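PHD finger protein 3 (PDB 6IC9) reads the phosphorylated C-terminal domain of RNA polymerase II through its SPOC domain, the part crystallised here, and so regulates neuronal gene expression. Local coordinates at residues Lys66-Ala69 and Glu74-Val77; His130-Phe135 and Leu149-Arg154. All coordinates share one frame; numbering follows the deposited sequence.

Contact 1 of 2, residues Lys66-Ala69 and Glu74-Val77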
ATOM      1  N   LYS A  66      -0.705  -9.069  14.926  1.00 33.06           N
ATOM      2  CA  LYS A  66      -1.406  -8.547  16.105  1.00 31.16           C
ATOM      3  C   LYS A  66      -2.726  -7.909  15.731  1.00 32.65           C
ATOM      4  O   LYS A  66      -3.718  -8.036  16.462  1.00 34.96           O
ATOM      5  CB  LYS A  66      -0.538  -7.520  16.844  1.00 33.94           C
ATOM      6  CG  LYS A  66       0.797  -8.045  17.286  1.00 37.01           C
ATOM      7  CD  LYS A  66       1.681  -6.961  17.935  1.00 41.16           C
ATOM      8  CE  LYS A  66       3.107  -7.533  18.133  1.00 50.02           C
ATOM      9  NZ  LYS A  66       4.095  -6.575  18.737  1.00 56.58           N
ATOM     10  N   ILE A  67      -2.758  -7.190  14.607  1.00 29.84           N
ATOM     11  CA  ILE A  67      -3.982  -6.557  14.159  1.00 30.11           C
ATOM     12  C   ILE A  67      -5.057  -7.611  13.960  1.00 34.92           C
ATOM     13  O   ILE A  67      -6.177  -7.476  14.461  1.00 38.88           O
ATOM     14  CB  ILE A  67      -3.730  -5.773  12.857  1.00 31.15           C
ATOM     15  CG1 ILE A  67      -2.857  -4.538  13.146  1.00 32.29           C
ATOM     16  CG2 ILE A  67      -5.030  -5.357  12.258  1.00 31.98           C
ATOM     17  CD1 ILE A  67      -3.640  -3.489  13.907  1.00 35.47           C
ATOM     18  N   LYS A  68      -4.742  -8.658  13.203  1.00 34.15           N
ATOM     19  CA  LYS A  68      -5.711  -9.736  13.008  1.00 37.58           C
ATOM     20  C   LYS A  68      -6.130 -10.373  14.351  1.00 35.12           C
ATOM     21  O   LYS A  68      -7.314 -10.592  14.584  1.00 41.35           O
ATOM     22  CB  LYS A  68      -5.130 -10.778  12.066  1.00 39.10           C
ATOM     23  CG  LYS A  68      -4.998 -10.369  10.619  1.00 36.99           C
ATOM     24  CD  LYS A  68      -4.197 -11.455   9.927  1.00 42.07           C
ATOM     25  CE  LYS A  68      -4.192 -11.353   8.408  1.00 50.39           C
ATOM     26  NZ  LYS A  68      -3.242 -12.430   7.907  1.00 46.13           N
ATOM     27  N   ALA A  69      -5.179 -10.656  15.246  1.00 35.98           N
ATOM     28  CA  ALA A  69      -5.526 -11.218  16.560  1.00 36.18           C
ATOM     29  C   ALA A  69      -6.491 -10.321  17.327  1.00 42.01           C
ATOM     30  O   ALA A  69      -7.360 -10.815  18.061  1.00 45.47           O
ATOM     31  CB  ALA A  69      -4.267 -11.422  17.404  1.00 33.54           C
ATOM     32  N   GLU A  74      -9.990  -3.770  10.014  1.00 35.73           N
ATOM     33  CA  GLU A  74     -10.198  -4.395   8.717  1.00 40.04           C
ATOM     34  C   GLU A  74      -8.956  -4.141   7.880  1.00 35.48           C
ATOM     35  O   GLU A  74      -8.461  -3.003   7.830  1.00 38.64           O
ATOM     36  CB  GLU A  74     -11.415  -3.809   8.002  1.00 43.74           C
ATOM     37  CG  GLU A  74     -12.746  -3.950   8.737  1.00 55.19           C
ATOM     38  CD  GLU A  74     -13.370  -5.335   8.582  1.00 61.01           C
ATOM     39  OE1 GLU A  74     -14.591  -5.468   8.833  1.00 70.87           O
ATOM     40  OE2 GLU A  74     -12.644  -6.290   8.217  1.00 59.69           O
ATOM     41  N   ILE A  75      -8.465  -5.189   7.241  1.00 33.24           N
ATOM     42  CA  ILE A  75      -7.281  -5.124   6.403  1.00 33.61           C
ATOM     43  C   ILE A  75      -7.744  -5.234   4.964  1.00 36.07           C
ATOM     44  O   ILE A  75      -8.488  -6.157   4.618  1.00 33.36           O
ATOM     45  CB  ILE A  75      -6.273  -6.232   6.732  1.00 35.31           C
ATOM     46  CG1 ILE A  75      -5.726  -6.072   8.153  1.00 35.97           C
ATOM     47  CG2 ILE A  75      -5.112  -6.140   5.733  1.00 37.14           C
ATOM     48  CD1 ILE A  75      -5.039  -7.272   8.579  1.00 38.92           C
ATOM     49  N   CYS A  76      -7.333  -4.295   4.127  1.00 32.64           N
ATOM     50  CA  CYS A  76      -7.528  -4.549   2.710  1.00 32.12           C
ATOM     51  C   CYS A  76      -6.273  -4.205   1.919  1.00 32.23           C
ATOM     52  O   CYS A  76      -5.344  -3.552   2.393  1.00 30.20           O
ATOM     53  CB  CYS A  76      -8.769  -3.863   2.178  1.00 42.61           C
ATOM     54  SG  CYS A  76      -8.640  -2.145   1.817  1.00 44.65           S
ATOM     55  N   VAL A  77      -6.221  -4.752   0.727  1.00 29.87           N
ATOM     56  CA  VAL A  77      -5.027  -4.693  -0.095  1.00 24.24           C
ATOM     57  C   VAL A  77      -5.506  -4.151  -1.428  1.00 28.61           C
ATOM     58  O   VAL A  77      -6.525  -4.627  -1.946  1.00 25.62           O
ATOM     59  CB  VAL A  77      -4.363  -6.081  -0.271  1.00 24.08           C
ATOM     60  CG1 VAL A  77      -3.152  -5.882  -1.195  1.00 25.78           C
ATOM     61  CG2 VAL A  77      -3.904  -6.685   1.114  1.00 27.24           C
TER
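Ile75 and Lys68 are brought together by two first torsions of the same kind: CG1 of Ile75 and CG of Lys68 both stand anti to their carbonyl carbons (chi1 -64° and -71°). In Ile75 the second torsion then carries CD1 out in an extended line (chi2 166°), and this one methyl does all the touching on the strand side. It comes against the flank of Lys68, meeting CG at 3.7 Å. Because the lysine chain is a straight zigzag, its CE, on the same side as CG, also approaches the CD1 of Ile75, at 4.2 Å. The two side chains run at about a right angle, so the methyl abuts the hydrocarbon part of the lysine broadside. Ile67 adds its branch methyl, CG2, which lies 4.1 Å from the CD1 of Ile75. Isoleucine suits the strand position because its longer branch can span the gap between strand and helix. Lysine suits the helix edge because its four methylenes pack apolarly while NZ travels on to hydrogen-bond with Pro131 O. The contact joins the last turn of helix 57-70 to the start of strand 73-82, across the short turn that joins them, while that strand is itself paired with strands 25-35 and 147-155 on its two edges.

Contact 2 of 2, residues His130-Phe135 and Leu149-Arg154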
ATOM      1  N   HIS A 130       3.325 -14.198   2.512  1.00 52.40           N
ATOM      2  CA  HIS A 130       2.357 -15.166   3.028  1.00 46.18           C
ATOM      3  C   HIS A 130       1.239 -14.549   3.872  1.00 51.12           C
ATOM      4  O   HIS A 130       0.088 -14.997   3.734  1.00 51.43           O
ATOM      5  CB  HIS A 130       3.099 -16.305   3.774  1.00 56.53           C
ATOM      6  CG  HIS A 130       3.473 -16.011   5.204  1.00 59.48           C
ATOM      7  ND1 HIS A 130       2.545 -15.872   6.220  1.00 61.33           N
ATOM      8  CD2 HIS A 130       4.688 -15.860   5.790  1.00 64.38           C
ATOM      9  CE1 HIS A 130       3.168 -15.627   7.360  1.00 59.95           C
ATOM     10  NE2 HIS A 130       4.470 -15.616   7.127  1.00 65.79           N
ATOM     11  N   PRO A 131       1.463 -13.537   4.714  1.00 47.01           N
ATOM     12  CA  PRO A 131       0.334 -12.995   5.491  1.00 48.23           C
ATOM     13  C   PRO A 131      -0.764 -12.358   4.641  1.00 47.35           C
ATOM     14  O   PRO A 131      -1.865 -12.128   5.159  1.00 51.95           O
ATOM     15  CB  PRO A 131       1.000 -11.952   6.393  1.00 47.01           C
ATOM     16  CG  PRO A 131       2.410 -12.326   6.389  1.00 45.49           C
ATOM     17  CD  PRO A 131       2.705 -12.839   5.049  1.00 47.11           C
ATOM     18  N   LEU A 132      -0.508 -12.062   3.369  1.00 45.27           N
ATOM     19  CA  LEU A 132      -1.572 -11.571   2.488  1.00 48.31           C
ATOM     20  C   LEU A 132      -2.381 -12.684   1.833  1.00 55.12           C
ATOM     21  O   LEU A 132      -3.517 -12.430   1.414  1.00 53.83           O
ATOM     22  CB  LEU A 132      -0.981 -10.704   1.384  1.00 48.38           C
ATOM     23  CG  LEU A 132      -0.213  -9.487   1.872  1.00 48.54           C
ATOM     24  CD1 LEU A 132       0.497  -8.804   0.710  1.00 38.09           C
ATOM     25  CD2 LEU A 132      -1.152  -8.518   2.588  1.00 46.37           C
ATOM     26  N   VAL A 133      -1.812 -13.885   1.706  1.00 52.14           N
ATOM     27  CA  VAL A 133      -2.484 -15.049   1.131  1.00 54.94           C
ATOM     28  C   VAL A 133      -3.371 -15.657   2.218  1.00 59.69           C
ATOM     29  O   VAL A 133      -2.989 -15.675   3.399  1.00 58.53           O
ATOM     30  CB  VAL A 133      -1.463 -16.068   0.594  1.00 60.41           C
ATOM     31  CG1 VAL A 133      -2.136 -17.170  -0.230  1.00 63.55           C
ATOM     32  CG2 VAL A 133      -0.444 -15.382  -0.252  1.00 54.77           C
ATOM     33  N   PRO A 134      -4.573 -16.128   1.886  1.00 63.35           N
ATOM     34  CA  PRO A 134      -5.166 -16.069   0.550  1.00 57.57           C
ATOM     35  C   PRO A 134      -5.809 -14.704   0.315  1.00 48.40           C
ATOM     36  O   PRO A 134      -6.204 -14.055   1.274  1.00 50.56           O
ATOM     37  CB  PRO A 134      -6.200 -17.194   0.592  1.00 59.46           C
ATOM     38  CG  PRO A 134      -6.686 -17.157   2.058  1.00 63.97           C
ATOM     39  CD  PRO A 134      -5.484 -16.737   2.881  1.00 63.47           C
ATOM     40  N   PHE A 135      -5.883 -14.263  -0.936  1.00 50.95           N
ATOM     41  CA  PHE A 135      -6.581 -13.019  -1.240  1.00 41.61           C
ATOM     42  C   PHE A 135      -8.076 -13.274  -1.152  1.00 45.23           C
ATOM     43  O   PHE A 135      -8.577 -14.269  -1.678  1.00 49.42           O
ATOM     44  CB  PHE A 135      -6.225 -12.530  -2.643  1.00 42.40           C
ATOM     45  CG  PHE A 135      -4.867 -11.948  -2.759  1.00 40.68           C
ATOM     46  CD1 PHE A 135      -4.360 -11.132  -1.760  1.00 41.32           C
ATOM     47  CD2 PHE A 135      -4.105 -12.185  -3.886  1.00 40.90           C
ATOM     48  CE1 PHE A 135      -3.118 -10.550  -1.882  1.00 41.66           C
ATOM     49  CE2 PHE A 135      -2.861 -11.607  -4.018  1.00 40.70           C
ATOM     50  CZ  PHE A 135      -2.369 -10.776  -3.012  1.00 39.44           C
ATOM     51  N   LEU A 149       1.712  -2.350  -4.244  1.00 25.45           N
ATOM     52  CA  LEU A 149       0.491  -2.639  -3.520  1.00 23.98           C
ATOM     53  C   LEU A 149       0.340  -1.669  -2.361  1.00 26.75           C
ATOM     54  O   LEU A 149       1.329  -1.214  -1.796  1.00 26.40           O
ATOM     55  CB  LEU A 149       0.621  -4.083  -2.970  1.00 27.48           C
ATOM     56  CG  LEU A 149       0.060  -5.291  -3.741  1.00 38.73           C
ATOM     57  CD1 LEU A 149       0.251  -5.278  -5.234  1.00 34.39           C
ATOM     58  CD2 LEU A 149       0.528  -6.640  -3.079  1.00 31.62           C
ATOM     59  N   GLY A 150      -0.895  -1.406  -1.964  1.00 24.84           N
ATOM     60  CA  GLY A 150      -1.185  -0.698  -0.733  1.00 24.61           C
ATOM     61  C   GLY A 150      -1.828  -1.669   0.250  1.00 26.39           C
ATOM     62  O   GLY A 150      -2.843  -2.288  -0.056  1.00 26.95           O
ATOM     63  N   LEU A 151      -1.245  -1.756   1.433  1.00 21.68           N
ATOM     64  CA  LEU A 151      -1.806  -2.524   2.557  1.00 23.35           C
ATOM     65  C   LEU A 151      -2.439  -1.517   3.483  1.00 24.10           C
ATOM     66  O   LEU A 151      -1.733  -0.695   4.061  1.00 25.63           O
ATOM     67  CB  LEU A 151      -0.676  -3.294   3.252  1.00 27.03           C
ATOM     68  CG  LEU A 151      -1.030  -3.933   4.581  1.00 28.23           C
ATOM     69  CD1 LEU A 151      -2.105  -4.921   4.312  1.00 26.84           C
ATOM     70  CD2 LEU A 151       0.266  -4.627   5.114  1.00 30.10           C
ATOM     71  N   ILE A 152      -3.771  -1.559   3.621  1.00 25.06           N
ATOM     72  CA  ILE A 152      -4.507  -0.519   4.321  1.00 27.31           C
ATOM     73  C   ILE A 152      -5.180  -1.119   5.559  1.00 30.55           C
ATOM     74  O   ILE A 152      -5.989  -2.056   5.448  1.00 28.82           O
ATOM     75  CB  ILE A 152      -5.551   0.144   3.395  1.00 30.41           C
ATOM     76  CG1 ILE A 152      -4.857   0.525   2.066  1.00 30.24           C
ATOM     77  CG2 ILE A 152      -6.158   1.372   4.051  1.00 28.84           C
ATOM     78  CD1 ILE A 152      -5.854   1.010   1.015  1.00 29.87           C
ATOM     79  N   ILE A 153      -4.831  -0.591   6.725  0.57 29.54           N
ATOM     80  CA  ILE A 153      -5.451  -0.956   8.002  0.57 31.03           C
ATOM     81  C   ILE A 153      -6.513   0.085   8.331  0.57 33.33           C
ATOM     82  O   ILE A 153      -6.182   1.252   8.565  0.57 30.85           O
ATOM     83  CB  ILE A 153      -4.410  -1.003   9.135  0.57 30.24           C
ATOM     84  CG1 ILE A 153      -3.147  -1.738   8.677  0.57 29.59           C
ATOM     85  CG2 ILE A 153      -5.039  -1.601  10.430  0.57 32.02           C
ATOM     86  CD1 ILE A 153      -3.426  -3.163   8.198  0.57 30.53           C
ATOM     87  N   ARG A 154      -7.782  -0.328   8.392  1.00 32.73           N
ATOM     88  CA  ARG A 154      -8.876   0.590   8.700  1.00 34.87           C
ATOM     89  C   ARG A 154      -9.590   0.225  10.010  1.00 36.33           C
ATOM     90  O   ARG A 154      -9.606  -0.926  10.445  1.00 38.26           O
ATOM     91  CB  ARG A 154      -9.870   0.600   7.544  1.00 40.19           C
ATOM     92  CG  ARG A 154      -9.093   0.565   6.189  1.00 46.40           C
ATOM     93  CD  ARG A 154      -9.905   0.004   5.018  1.00 49.06           C
ATOM     94  NE  ARG A 154     -10.821   1.045   4.645  1.00 40.62           N
ATOM     95  CZ  ARG A 154     -11.819   0.945   3.773  1.00 39.78           C
ATOM     96  NH1 ARG A 154     -12.092  -0.181   3.119  1.00 37.02           N
ATOM     97  NH2 ARG A 154     -12.536   2.027   3.562  1.00 34.94           N
TER
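Leu132 points from a short 3-10 turn toward strand 147-155, and its two terminal methyls divide between two leucines of that strand. CD2 of Leu132 meets CD1 of Leu151 at 4.1 Å, the two side chains crossing obliquely, so that they meet through single methyls and not along their lengths. The other branch methyl, CD1 of Leu132, lies 4.4 Å from CD2 of Leu149, a looser approach. The torsions differ in kind. In Leu132 CG stands beside the backbone N, anti to the carbonyl carbon (chi1 -59°), whereas in Leu151 CG swings to the position anti to the backbone N (chi1 169°). Leu149 departs from a staggered first torsion (chi1 -94°).

Leu149 and Leu151 are two apart on an extended strand and so face the same way, into the core of the SPOC fold, whose curled sheet forms a distorted beta-barrel. Gly150, between them, pairs through its backbone with Val78 of strand 73-82. The 130-135 segment belongs to the long connection between strands 114-122 and 147-155, and it lies over this inner face as a single turn of 3-10 helix, closed by the hydrogen bond from Val133 N to His130 O at 3.0 Å. Leucine fits all three places: each is buried, and a forked end can fill the spaces between several apolar neighbours. Trp61 of helix 57-70 packs on both Leu132 and Leu151, while Ile120 of strand 114-122 touches both strand leucines. CZ of Phe135 stays 5.1 Å from CD2 of Leu149, and its ring leans instead on Ile128 and Leu140.

How the contacts relate
The centres of contacts 1 and 2 lie 8 Å apart, and both are built on one sheet, where strands 73-82 and 147-155 run antiparallel side by side. Probable hydrogen bonds join them there: Glu74 O to Arg154 N and Cys76 O to Ile152 N, each 2.8 Å. Their apolar side chains also run together. CG2 of Ile75 packs 3.5 Å from CD1 of Leu151, and CG2 of Val77 lies 3.6 Å from CD2 of Leu132, so the helix contact passes into the buried loop contact. An apolar side chain of the bound polymerase peptide packs against Lys66 and Ile67, on the helix side of contact 1, whereas contact 2 lies deeper in the domain.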